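Local coordinates for ribonuclease P protein component 3 (Thermococcus kodakarensis KOD1, PDB 3WYZ), which is probably a protein subunit of ribonuclease P, the RNA-protein complex that matures tRNA by cleaving the 5' ends of its precursors, at residues Glu184-Gly187 with Pro188-Met192. Sequence-based numbering, arbitrary orientation.
Sequences EVRG and PRDLM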
loop_
_atom_site.group_PDB
_atom_site.type_symbol
_atom_site.label_atom_id
_atom_site.label_comp_id
_atom_site.label_asym_id
_atom_site.label_seq_id
_atom_site.Cartn_x
_atom_site.Cartn_y
_atom_site.Cartn_z
ATOM N N GLU A 184 10.487 11.897 2.385
ATOM C CA GLU A 184 9.181 11.542 1.823
ATOM C C GLU A 184 8.121 11.192 2.881
ATOM O O GLU A 184 6.964 10.953 2.536
ATOM C CB GLU A 184 9.339 10.378 0.841
ATOM C CG GLU A 184 10.278 10.682 -0.317
ATOM C CD GLU A 184 10.347 9.565 -1.337
ATOM O OE1 GLU A 184 9.764 8.486 -1.099
ATOM O OE2 GLU A 184 10.991 9.764 -2.389
ATOM N N VAL A 185 8.508 11.161 4.156
ATOM C CA VAL A 185 7.564 10.904 5.242
ATOM C C VAL A 185 6.765 12.174 5.530
ATOM O O VAL A 185 7.340 13.241 5.708
ATOM C CB VAL A 185 8.290 10.457 6.531
ATOM C CG1 VAL A 185 7.299 10.122 7.635
ATOM C CG2 VAL A 185 9.175 9.248 6.254
ATOM N N ARG A 186 5.441 12.048 5.577
ATOM C CA ARG A 186 4.555 13.167 5.898
ATOM C C ARG A 186 3.626 12.766 7.043
ATOM O O ARG A 186 3.279 11.597 7.196
ATOM C CB ARG A 186 3.716 13.563 4.682
ATOM C CG ARG A 186 4.502 13.926 3.427
ATOM C CD ARG A 186 5.086 15.334 3.453
ATOM N NE ARG A 186 6.549 15.329 3.552
ATOM C CZ ARG A 186 7.269 15.964 4.480
ATOM N NH1 ARG A 186 8.594 15.867 4.450
ATOM N NH2 ARG A 186 6.693 16.698 5.436
ATOM N N GLY A 187 3.216 13.747 7.837
ATOM C CA GLY A 187 2.382 13.493 9.009
ATOM C C GLY A 187 0.957 13.114 8.649
ATOM O O GLY A 187 0.543 13.288 7.502
ATOM N N PRO A 188 0.191 12.603 9.634
ATOM C CA PRO A 188 -1.195 12.184 9.409
ATOM C C PRO A 188 -2.048 13.256 8.738
ATOM O O PRO A 188 -2.798 12.950 7.818
ATOM C CB PRO A 188 -1.722 11.908 10.822
ATOM C CG PRO A 188 -0.517 11.620 11.641
ATOM C CD PRO A 188 0.598 12.431 11.043
ATOM N N ARG A 189 -1.913 14.499 9.193
ATOM C CA ARG A 189 -2.694 15.610 8.665
ATOM C C ARG A 189 -2.417 15.845 7.177
ATOM O O ARG A 189 -3.334 16.132 6.416
ATOM C CB ARG A 189 -2.413 16.876 9.480
ATOM C CG ARG A 189 -3.376 18.020 9.213
ATOM C CD ARG A 189 -3.166 19.165 10.195
ATOM N NE ARG A 189 -3.857 18.945 11.469
ATOM C CZ ARG A 189 -3.307 18.448 12.581
ATOM N NH1 ARG A 189 -2.024 18.091 12.629
ATOM N NH2 ARG A 189 -4.056 18.310 13.671
ATOM N N ASP A 190 -1.159 15.707 6.767
ATOM C CA ASP A 190 -0.790 15.844 5.357
ATOM C C ASP A 190 -1.275 14.665 4.522
ATOM O O ASP A 190 -1.699 14.851 3.379
ATOM C CB ASP A 190 0.726 16.003 5.186
ATOM C CG ASP A 190 1.226 17.385 5.609
ATOM O OD1 ASP A 190 0.490 18.078 6.358
ATOM O OD2 ASP A 190 2.356 17.770 5.198
ATOM N N LEU A 191 -1.208 13.456 5.076
ATOM C CA LEU A 191 -1.697 12.278 4.362
ATOM C C LEU A 191 -3.208 12.348 4.154
ATOM O O LEU A 191 -3.711 11.902 3.131
ATOM C CB LEU A 191 -1.316 10.991 5.102
ATOM C CG LEU A 191 0.174 10.633 5.168
ATOM C CD1 LEU A 191 0.331 9.279 5.823
ATOM C CD2 LEU A 191 0.824 10.628 3.791
ATOM N N MET A 192 -3.920 12.923 5.118
ATOM C CA MET A 192 -5.364 13.124 5.000
ATOM C C MET A 192 -5.708 14.212 3.980
ATOM O O MET A 192 -6.770 14.166 3.352
ATOM C CB MET A 192 -5.969 13.458 6.366
ATOM C CG MET A 192 -5.979 12.274 7.316
ATOM S SD MET A 192 -6.850 12.564 8.868
ATOM C CE MET A 192 -5.906 13.918 9.570
#
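From G187, at the N-cap position, the extended chain turns into helix 188-198, and the first i to i+4 bond runs from L191 N to G187 O (3.0 Å), with an N-H...O angle of 161° and the donor nearly in line with the carbonyl. The next residue repeats it, M192 N to P188 O at 2.9 Å. P188, in the first helical turn, turns its ring away from the loop and packs it on W30 and L209. On the solvent side, R186 CB lies 3.9 Å from D190 CB. The side chains cross at an angle, D190 OD2 lying 4.1 Å from R186 CD; R186 then bends at chi2 (-79°) and chi3, which carries its guanidinium back along the loop, where NH1 hydrogen-bonds to W183 O. D190 OD2 stands near the guanidinium plane, at its edge, yet NH2 is 4.5 Å away, too far for a salt bridge, so any attraction is probably modest. On the buried side, L191 sets CG 3.8 Å from R186 O, and its side chain reaches F31 and L209. V185 meanwhile packs against helix 21-30. The segment is a helix N-terminus with glycine at the N-cap and proline at N1, in the connection that follows the last strand, 173-176, of this TIM barrel-like fold.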